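Local coordinates for protein Bd3459 (Bdellovibrio bacteriovorus, PDB 5CEC) that probably cuts peptidoglycan peptides as a serine-type D-Ala-D-Ala carboxypeptidase or endopeptidase, and is bound by the ankyrin-repeat immunity protein Bd3460, at residues 371-375 and 376-380; 404-407 and 408-412; 45-48 and 49-53; 66-69 and 70-73. The protein carries 1 engineered substitution. All blocks are in the same frame, centred on the assembly; numbering follows the deposited sequence.

Contact 1: residues 371-375 and 376-380; sequences VSTKN and GEIYF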
loop_
_atom_site.group_PDB
_atom_site.type_symbol
_atom_site.label_atom_id
_atom_site.label_comp_id
_atom_site.label_asym_id
_atom_site.label_seq_id
_atom_site.Cartn_x
_atom_site.Cartn_y
_atom_site.Cartn_z
ATOM N N VAL A 371 -11.442 13.892 -1.108
ATOM C CA VAL A 371 -12.131 13.815 -2.385
ATOM C C VAL A 371 -12.243 15.204 -2.995
ATOM O O VAL A 371 -12.521 16.174 -2.285
ATOM C CB VAL A 371 -13.534 13.150 -2.269
ATOM C CG1 VAL A 371 -13.430 11.677 -1.855
ATOM C CG2 VAL A 371 -14.473 13.882 -1.327
ATOM N N SER A 372 -11.983 15.287 -4.307
ATOM C CA SER A 372 -12.091 16.507 -5.073
ATOM C C SER A 372 -13.439 16.417 -5.777
ATOM O O SER A 372 -13.690 15.494 -6.555
ATOM C CB SER A 372 -10.952 16.608 -6.077
ATOM O OG SER A 372 -11.118 17.750 -6.893
ATOM N N THR A 373 -14.309 17.347 -5.429
ATOM C CA THR A 373 -15.685 17.388 -5.931
ATOM C C THR A 373 -15.965 18.693 -6.665
ATOM O O THR A 373 -15.165 19.627 -6.598
ATOM C CB THR A 373 -16.686 17.183 -4.769
ATOM O OG1 THR A 373 -16.788 18.381 -3.984
ATOM C CG2 THR A 373 -16.261 16.019 -3.850
ATOM N N LYS A 374 -17.119 18.768 -7.341
ATOM C CA LYS A 374 -17.606 20.026 -7.905
ATOM C C LYS A 374 -17.630 21.127 -6.853
ATOM O O LYS A 374 -17.320 22.258 -7.164
ATOM C CB LYS A 374 -19.007 19.847 -8.497
ATOM C CG LYS A 374 -19.559 21.051 -9.256
ATOM C CD LYS A 374 -20.745 20.661 -10.132
ATOM C CE LYS A 374 -20.317 19.773 -11.309
ATOM N NZ LYS A 374 -21.181 19.926 -12.519
ATOM N N ASN A 375 -17.976 20.782 -5.615
ATOM C CA ASN A 375 -17.948 21.718 -4.484
ATOM C C ASN A 375 -16.611 21.964 -3.776
ATOM O O ASN A 375 -16.573 22.805 -2.864
ATOM C CB ASN A 375 -18.910 21.276 -3.403
ATOM C CG ASN A 375 -20.352 21.359 -3.823
ATOM O OD1 ASN A 375 -20.687 21.871 -4.895
ATOM N ND2 ASN A 375 -21.229 20.841 -2.970
ATOM N N GLY A 376 -15.533 21.333 -4.214
ATOM C CA GLY A 376 -14.215 21.511 -3.608
ATOM C C GLY A 376 -13.698 20.264 -2.900
ATOM O O GLY A 376 -14.253 19.155 -3.020
ATOM N N GLU A 377 -12.601 20.473 -2.182
ATOM C CA GLU A 377 -11.836 19.418 -1.566
ATOM C C GLU A 377 -12.481 19.090 -0.236
ATOM O O GLU A 377 -12.735 19.980 0.568
ATOM C CB GLU A 377 -10.406 19.884 -1.332
ATOM C CG GLU A 377 -9.512 18.887 -0.619
ATOM C CD GLU A 377 -8.143 19.430 -0.206
ATOM O OE1 GLU A 377 -7.883 20.643 -0.279
ATOM O OE2 GLU A 377 -7.318 18.625 0.228
ATOM N N ILE A 378 -12.765 17.816 -0.004
ATOM C CA ILE A 378 -13.398 17.370 1.234
ATOM C C ILE A 378 -12.542 16.281 1.869
ATOM O O ILE A 378 -12.214 15.275 1.220
ATOM C CB ILE A 378 -14.810 16.841 1.000
ATOM C CG1 ILE A 378 -15.671 17.840 0.231
ATOM C CG2 ILE A 378 -15.478 16.460 2.323
ATOM C CD1 ILE A 378 -16.975 17.277 -0.195
ATOM N N TYR A 379 -12.189 16.441 3.150
ATOM C CA TYR A 379 -11.505 15.374 3.895
ATOM C C TYR A 379 -12.505 14.342 4.395
ATOM O O TYR A 379 -13.642 14.678 4.752
ATOM C CB TYR A 379 -10.781 15.945 5.134
ATOM C CG TYR A 379 -9.819 17.064 4.825
ATOM C CD1 TYR A 379 -8.790 16.882 3.907
ATOM C CD2 TYR A 379 -9.926 18.315 5.438
ATOM C CE1 TYR A 379 -7.907 17.893 3.606
ATOM C CE2 TYR A 379 -9.039 19.329 5.148
ATOM C CZ TYR A 379 -8.043 19.132 4.218
ATOM O OH TYR A 379 -7.175 20.154 3.906
ATOM N N PHE A 380 -12.101 13.078 4.415
ATOM C CA PHE A 380 -12.964 12.036 4.939
ATOM C C PHE A 380 -12.160 10.969 5.649
ATOM O O PHE A 380 -10.967 10.804 5.400
ATOM C CB PHE A 380 -13.769 11.384 3.784
ATOM C CG PHE A 380 -12.947 10.484 2.907
ATOM C CD1 PHE A 380 -12.777 9.156 3.243
ATOM C CD2 PHE A 380 -12.272 10.982 1.790
ATOM C CE1 PHE A 380 -11.973 8.336 2.470
ATOM C CE2 PHE A 380 -11.463 10.172 1.043
ATOM C CZ PHE A 380 -11.322 8.856 1.380
#

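Contact 2: residues 404-407 and 408-412; sequences NKVS and QLINQ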
loop_
_atom_site.group_PDB
_atom_site.type_symbol
_atom_site.label_atom_id
_atom_site.label_comp_id
_atom_site.label_asym_id
_atom_site.label_seq_id
_atom_site.Cartn_x
_atom_site.Cartn_y
_atom_site.Cartn_z
ATOM N N ASN A 404 -18.368 2.606 -1.633
ATOM C CA ASN A 404 -19.719 3.133 -1.876
ATOM C C ASN A 404 -20.028 4.313 -0.991
ATOM O O ASN A 404 -20.664 5.257 -1.459
ATOM C CB ASN A 404 -20.772 2.025 -1.767
ATOM C CG ASN A 404 -20.647 0.962 -2.887
ATOM O OD1 ASN A 404 -19.931 1.141 -3.865
ATOM N ND2 ASN A 404 -21.364 -0.100 -2.756
ATOM N N LYS A 405 -19.574 4.282 0.259
ATOM C CA LYS A 405 -19.805 5.439 1.162
ATOM C C LYS A 405 -19.038 6.684 0.683
ATOM O O LYS A 405 -19.557 7.822 0.707
ATOM C CB LYS A 405 -19.399 5.096 2.600
ATOM C CG LYS A 405 -20.358 4.138 3.302
ATOM C CD LYS A 405 -19.829 3.726 4.652
ATOM C CE LYS A 405 -20.643 2.646 5.305
ATOM N NZ LYS A 405 -22.033 3.129 5.578
ATOM N N VAL A 406 -17.797 6.487 0.241
ATOM C CA VAL A 406 -17.033 7.625 -0.281
ATOM C C VAL A 406 -17.659 8.123 -1.590
ATOM O O VAL A 406 -17.757 9.339 -1.819
ATOM C CB VAL A 406 -15.544 7.273 -0.445
ATOM C CG1 VAL A 406 -14.773 8.439 -1.064
ATOM C CG2 VAL A 406 -14.988 6.886 0.912
ATOM N N SER A 407 -18.135 7.204 -2.426
ATOM C CA SER A 407 -18.773 7.595 -3.683
ATOM C C SER A 407 -20.036 8.413 -3.405
ATOM O O SER A 407 -20.316 9.415 -4.082
ATOM C CB SER A 407 -19.099 6.366 -4.517
ATOM O OG SER A 407 -17.922 5.684 -4.857
ATOM N N GLN A 408 -20.794 8.008 -2.389
ATOM C CA GLN A 408 -22.011 8.737 -1.990
ATOM C C GLN A 408 -21.645 10.156 -1.565
ATOM O O GLN A 408 -22.343 11.115 -1.942
ATOM C CB GLN A 408 -22.733 7.996 -0.859
ATOM C CG GLN A 408 -24.080 8.585 -0.456
ATOM C CD GLN A 408 -25.092 8.584 -1.599
ATOM O OE1 GLN A 408 -25.204 7.630 -2.363
ATOM N NE2 GLN A 408 -25.827 9.665 -1.722
ATOM N N LEU A 409 -20.574 10.290 -0.774
ATOM C CA LEU A 409 -20.105 11.612 -0.363
ATOM C C LEU A 409 -19.777 12.511 -1.558
ATOM O O LEU A 409 -20.132 13.706 -1.597
ATOM C CB LEU A 409 -18.908 11.485 0.600
ATOM C CG LEU A 409 -18.258 12.790 1.059
ATOM C CD1 LEU A 409 -19.225 13.643 1.883
ATOM C CD2 LEU A 409 -17.011 12.490 1.868
ATOM N N ILE A 410 -19.129 11.929 -2.551
ATOM C CA ILE A 410 -18.833 12.662 -3.779
ATOM C C ILE A 410 -20.120 13.068 -4.531
ATOM O O ILE A 410 -20.239 14.221 -4.966
ATOM C CB ILE A 410 -17.886 11.819 -4.696
ATOM C CG1 ILE A 410 -16.495 11.742 -4.076
ATOM C CG2 ILE A 410 -17.797 12.452 -6.086
ATOM C CD1 ILE A 410 -15.616 10.691 -4.705
ATOM N N ASN A 411 -21.067 12.133 -4.649
ATOM C CA ASN A 411 -22.363 12.361 -5.302
ATOM C C ASN A 411 -23.049 13.571 -4.692
ATOM O O ASN A 411 -23.613 14.419 -5.404
ATOM C CB ASN A 411 -23.357 11.165 -5.102
ATOM C CG ASN A 411 -23.029 9.924 -5.916
ATOM O OD1 ASN A 411 -22.234 9.946 -6.867
ATOM N ND2 ASN A 411 -23.681 8.786 -5.529
ATOM N N GLN A 412 -23.009 13.645 -3.359
ATOM C CA GLN A 412 -23.699 14.692 -2.609
ATOM C C GLN A 412 -22.999 16.038 -2.642
ATOM O O GLN A 412 -23.559 17.041 -2.178
ATOM C CB GLN A 412 -23.920 14.240 -1.175
ATOM C CG GLN A 412 -24.922 13.112 -1.127
ATOM C CD GLN A 412 -25.055 12.490 0.239
ATOM O OE1 GLN A 412 -24.170 12.612 1.083
ATOM N NE2 GLN A 412 -26.162 11.820 0.465
#

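Contact 3: residues 45-48 and 49-53; sequences CHMA and ANSKT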
loop_
_atom_site.group_PDB
_atom_site.type_symbol
_atom_site.label_atom_id
_atom_site.label_comp_id
_atom_site.label_asym_id
_atom_site.label_seq_id
_atom_site.Cartn_x
_atom_site.Cartn_y
_atom_site.Cartn_z
ATOM N N CYS A 45 -16.648 10.176 9.100
ATOM C CA CYS A 45 -16.706 11.617 9.302
ATOM C C CYS A 45 -16.102 12.321 8.067
ATOM O O CYS A 45 -15.391 11.715 7.265
ATOM C CB CYS A 45 -16.046 12.045 10.678
ATOM S SG CYS A 45 -14.336 11.461 10.817
ATOM N N HIS A 46 -16.394 13.603 7.924
ATOM C CA HIS A 46 -15.882 14.394 6.827
ATOM C C HIS A 46 -15.858 15.885 7.175
ATOM O O HIS A 46 -16.545 16.317 8.091
ATOM C CB HIS A 46 -16.701 14.159 5.559
ATOM C CG HIS A 46 -18.082 14.711 5.594
ATOM N ND1 HIS A 46 -19.147 14.032 6.123
ATOM C CD2 HIS A 46 -18.563 15.907 5.176
ATOM C CE1 HIS A 46 -20.239 14.759 5.988
ATOM N NE2 HIS A 46 -19.910 15.911 5.432
ATOM N N MET A 47 -15.100 16.684 6.420
ATOM C CA MET A 47 -15.101 18.130 6.626
ATOM C C MET A 47 -14.608 18.769 5.340
ATOM O O MET A 47 -13.571 18.351 4.818
ATOM C CB MET A 47 -14.174 18.538 7.778
ATOM C CG MET A 47 -14.264 20.014 8.125
ATOM S SD MET A 47 -13.114 20.476 9.411
ATOM C CE MET A 47 -11.669 20.569 8.336
ATOM N N ALA A 48 -15.296 19.814 4.857
ATOM C CA ALA A 48 -14.780 20.557 3.694
ATOM C C ALA A 48 -13.456 21.215 4.093
ATOM O O ALA A 48 -13.334 21.765 5.197
ATOM C CB ALA A 48 -15.775 21.608 3.243
ATOM N N ALA A 49 -12.471 21.190 3.202
ATOM C CA ALA A 49 -11.133 21.741 3.501
ATOM C C ALA A 49 -11.142 23.226 3.813
ATOM O O ALA A 49 -10.339 23.730 4.630
ATOM C CB ALA A 49 -10.187 21.456 2.341
ATOM N N ASN A 50 -12.047 23.927 3.147
ATOM C CA ASN A 50 -12.203 25.355 3.309
ATOM C C ASN A 50 -13.203 25.764 4.415
ATOM O O ASN A 50 -13.595 26.928 4.499
ATOM C CB ASN A 50 -12.627 25.965 1.961
ATOM C CG ASN A 50 -14.013 25.508 1.513
ATOM O OD1 ASN A 50 -14.829 25.015 2.314
ATOM N ND2 ASN A 50 -14.279 25.633 0.222
ATOM N N SER A 51 -13.641 24.825 5.253
ATOM C CA SER A 51 -14.596 25.130 6.313
ATOM C C SER A 51 -14.151 26.304 7.203
ATOM O O SER A 51 -13.032 26.291 7.723
ATOM C CB SER A 51 -14.767 23.912 7.205
ATOM O OG SER A 51 -15.550 24.254 8.325
ATOM N N LYS A 52 -15.019 27.305 7.359
ATOM C CA LYS A 52 -14.747 28.446 8.256
ATOM C C LYS A 52 -14.814 28.053 9.733
ATOM O O LYS A 52 -14.026 28.544 10.553
ATOM C CB LYS A 52 -15.739 29.587 8.001
ATOM C CG LYS A 52 -15.665 30.198 6.607
ATOM C CD LYS A 52 -16.529 31.454 6.524
ATOM C CE LYS A 52 -16.570 32.049 5.124
ATOM N NZ LYS A 52 -17.538 31.330 4.253
ATOM N N THR A 53 -15.767 27.182 10.068
ATOM C CA THR A 53 -15.992 26.765 11.447
ATOM C C THR A 53 -15.035 25.628 11.819
ATOM O O THR A 53 -14.777 25.406 12.994
ATOM C CB THR A 53 -17.465 26.311 11.664
ATOM O OG1 THR A 53 -17.677 25.010 11.091
ATOM C CG2 THR A 53 -18.454 27.309 11.033
#

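Contact 4: residues 66-69 and 70-73; sequences FPLA and SISK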
loop_
_atom_site.group_PDB
_atom_site.type_symbol
_atom_site.label_atom_id
_atom_site.label_comp_id
_atom_site.label_asym_id
_atom_site.label_seq_id
_atom_site.Cartn_x
_atom_site.Cartn_y
_atom_site.Cartn_z
ATOM N N PHE A 66 -11.058 3.727 17.484
ATOM C CA PHE A 66 -11.161 2.437 16.777
ATOM C C PHE A 66 -9.812 2.073 16.176
ATOM O O PHE A 66 -8.970 2.961 15.959
ATOM C CB PHE A 66 -12.202 2.486 15.668
ATOM C CG PHE A 66 -13.585 2.744 16.160
ATOM C CD1 PHE A 66 -14.261 1.753 16.869
ATOM C CD2 PHE A 66 -14.182 3.991 15.999
ATOM C CE1 PHE A 66 -15.529 1.970 17.331
ATOM C CE2 PHE A 66 -15.455 4.207 16.466
ATOM C CZ PHE A 66 -16.123 3.210 17.141
ATOM N N PRO A 67 -9.600 0.784 15.876
ATOM C CA PRO A 67 -8.371 0.399 15.183
ATOM C C PRO A 67 -8.243 1.072 13.818
ATOM O O PRO A 67 -9.221 1.133 13.080
ATOM C CB PRO A 67 -8.504 -1.103 15.035
ATOM C CG PRO A 67 -9.475 -1.534 16.071
ATOM C CD PRO A 67 -10.437 -0.386 16.204
ATOM N N LEU A 68 -7.059 1.593 13.546
ATOM C CA LEU A 68 -6.808 2.327 12.310
ATOM C C LEU A 68 -6.227 1.486 11.193
ATOM O O LEU A 68 -6.326 1.847 10.012
ATOM C CB LEU A 68 -5.826 3.455 12.594
ATOM C CG LEU A 68 -6.219 4.484 13.657
ATOM C CD1 LEU A 68 -5.145 5.552 13.765
ATOM C CD2 LEU A 68 -7.557 5.112 13.284
ATOM N N ALA A 69 -5.517 0.434 11.560
ATOM C CA ALA A 69 -4.689 -0.284 10.580
ATOM C C ALA A 69 -3.761 0.713 9.874
ATOM O O ALA A 69 -3.308 1.680 10.504
ATOM C CB ALA A 69 -5.546 -1.097 9.598
ATOM N N SER A 70 -3.509 0.541 8.575
ATOM C CA SER A 70 -2.477 1.325 7.913
ATOM C C SER A 70 -2.850 2.779 7.624
ATOM O O SER A 70 -1.986 3.525 7.166
ATOM C CB SER A 70 -1.960 0.632 6.636
ATOM O OG SER A 70 -1.147 -0.489 6.962
ATOM N N ILE A 71 -4.070 3.243 7.910
ATOM C CA ILE A 71 -4.245 4.707 7.896
ATOM C C ILE A 71 -3.422 5.383 8.982
ATOM O O ILE A 71 -3.122 6.580 8.882
ATOM C CB ILE A 71 -5.700 5.184 7.856
ATOM C CG1 ILE A 71 -6.394 5.045 9.223
ATOM C CG2 ILE A 71 -6.435 4.547 6.707
ATOM C CD1 ILE A 71 -7.824 5.574 9.236
ATOM N N SER A 72 -2.949 4.613 9.955
ATOM C CA SER A 72 -1.903 5.082 10.856
ATOM C C SER A 72 -0.742 5.758 10.117
ATOM O O SER A 72 -0.094 6.661 10.628
ATOM C CB SER A 72 -1.292 3.912 11.637
ATOM O OG SER A 72 -2.189 3.332 12.532
ATOM N N LYS A 73 -0.429 5.244 8.921
ATOM C CA LYS A 73 0.716 5.787 8.157
ATOM C C LYS A 73 0.524 7.243 7.757
ATOM O O LYS A 73 1.506 7.932 7.558
ATOM C CB LYS A 73 1.037 4.888 6.961
ATOM C CG LYS A 73 1.411 3.464 7.336
ATOM C CD LYS A 73 1.879 2.665 6.140
ATOM C CE LYS A 73 2.421 1.310 6.526
ATOM N NZ LYS A 73 1.378 0.380 7.000
#

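Contact 1: residues 371-375 and 376-380
A type I turn from T373 to G376 closes the beta hairpin of strands 364-373 and 376-385, with K374 and N375 at its corner. G376 O takes two donors from T373: the backbone N at 3.0 Å from above the carbonyl plane, and OG1 at 2.8 Å on an in-plane lone pair. With chi1 at 76°, OG1 lies between the backbone N and the carbonyl carbon, which swings it over the turn; it also makes a weak bond to N413 O. G376 sits at backbone angles (113°/-171°) that suit glycine. Beyond the turn the strands run antiparallel, V371 and I378 forming a hydrogen-bonded pair with V371 N 2.8 Å from I378 O. In the six-stranded sheet these two strands lie between 40-48 and 354-361, and helix 394-411 covers the face that carries V371, I378 and F380. There the two branches of V371 part: CG2 packs 3.8 Å from I378 CB, while CG1 meets F380 CE2 at 3.8 Å, approaching the ring obliquely. T373 CG2 extends the apolar row, 3.9 Å from I378 CD1. S372 and E377 turn to the other face, where S372 OG bonds to K417 O.

Contact 2: residues 404-407 and 408-412
I410 lays its side chain back along the preceding turn of helix, with CG1 3.5 Å and CD1 3.8 Å from V406 O, the carbonyl that also receives I410 N at 3.0 Å. CG1 reaches it because it stands beside the backbone N (chi1 -70°). The valine itself is met more loosely, V406 CG1 lying 4.4 Å from I410 CD1. One residue on, N411 folds its amide over S407 O, with CG 3.3 Å away; the bond to that oxygen comes from N411 N at 2.9 Å. Q408 N to N404 O and L409 N to K405 O complete the run of four i-to-i+4 bonds, and S407 OG turns back to K403 O. In the next shell, V406 and I410 rest on V371, and V406 and L409 on F380, all from the hairpin strands beneath. Q408 NE2 bonds to A207 O of Bd3460 and N411 ND2 to R173 O of Bd3460, while Y174 of Bd3460 packs on N404, S407 and Q408. This is the last part of an amphipathic alpha-helix laid on the antiparallel sheet of a penicillin-binding-protein-like fold; the side bearing N404, S407, Q408 and N411 meets the immunity protein.

Contact 3: residues 45-48 and 49-53
A48 and S51 close a type I beta turn by a single backbone hydrogen bond across the segments, S51 N to A48 O at 3.1 Å with 158° at the hydrogen. The donor stands well above the plane of the A48 carbonyl, about 62° out of it, so the bond uses neither lone-pair direction. In van der Waals contact, S51 CB points back into the bend and comes within 3.3 Å of the same A48 O. The same CB makes a nonpolar contact with the methionine: M47 CG, carried anti to the backbone N (chi1 -174°), touches S51 CB at 4.0 Å. The M47 chain stays extended as far as SD and then bends at chi3. Its side chain packs against I311 and Y315 of helix 307-322 and against Y379 of the adjoining strand; M47 is buried, just ahead of a turn at the surface. A looser mixed contact lies across the corner, where N50 OD1 comes to 3.7 Å from A48 CB as the N50 side chain curls back over the turn. Further polar links are local, with T53 OG1 bonded to Q55 N and S51 OG weakly to Q54 N. Backbone pairing of M47 with Y379 and of A49 with E377 ties the end of the strand to 376-385, and a disulfide from C45 to C307 ties it to helix 307-322. The type I turn opens the loop joining two antiparallel neighbours of the sheet, strand 40-48 and the short strand 57-58, which is outermost within this chain.

Contact 4: residues 66-69 and 70-73
L68 and I71 cross at about a right angle, L68 CB resting 3.8 Å from I71 CG1 and L68 CD2 4.1 Å from I71 CD1. The isoleucine is turned with CG1 between its backbone N and carbonyl carbon (chi1 76°), which also presses CG1 to 3.3 Å from L68 O. That carbonyl is held by T366 OG1 from a sheet strand, whereas the bond from I71 N is weak. S72 approaches the leucine from another direction: its OG lies 3.6 Å from L68 CB while donating to A69 O at 2.8 Å, nearly in line with the C=O bond. S72 N gives A69 O a second bond at 3.0 Å, tilted from the carbonyl plane, so backbone and side chain of one residue grip the same oxygen. N303 ND2 is a further partner of S72 OG. A69 itself has a positive phi of 53°, the kink where the chain leaves strand 65-67 for a short 3-10 turn and helix 72-84. On the far side of that kink K73 bends its chain back along the helix start, and NZ gives S70 OG a bond of 2.7 Å. N253 OD1 and S290 O also receive K73 NZ, S251 OG lies in a weaker bond to both S70 OG and K73 NZ, and S70 OG is hydrogen-bonded to a sulfate ion, probably from the crystallisation liquor. A serine in the 3-10 turn leading into the helix with a lysine three residues on, beside S251, N253 and K357, is consistent with the SxxK, SxN and KTG motifs of the penicillin-binding-protein active site.

In the fold
Contacts 1 and 3 lie in the six-stranded antiparallel sheet, and contact 2 on the helix packed over it. The hairpin of contact 1 is the middle piece, joined to helix 394-411 by apolar side chains and to strand 40-48 by backbone pairing, since segment 376-380 pairs with contact 3. It is partly buried: its turn is exposed, while V371, I378 and F380 are buried. L409 also reaches H46, so contacts 2 and 3 meet directly. Contact 3 is the surface one, a single-bonded turn, whereas contact 2 is buried between sheet and Bd3460. Contact 4, buried too, stands apart, its centre about 22 Å from that of contact 1; it adds hydroxyl and amine bonds to backbone ones, as suits a probable active site.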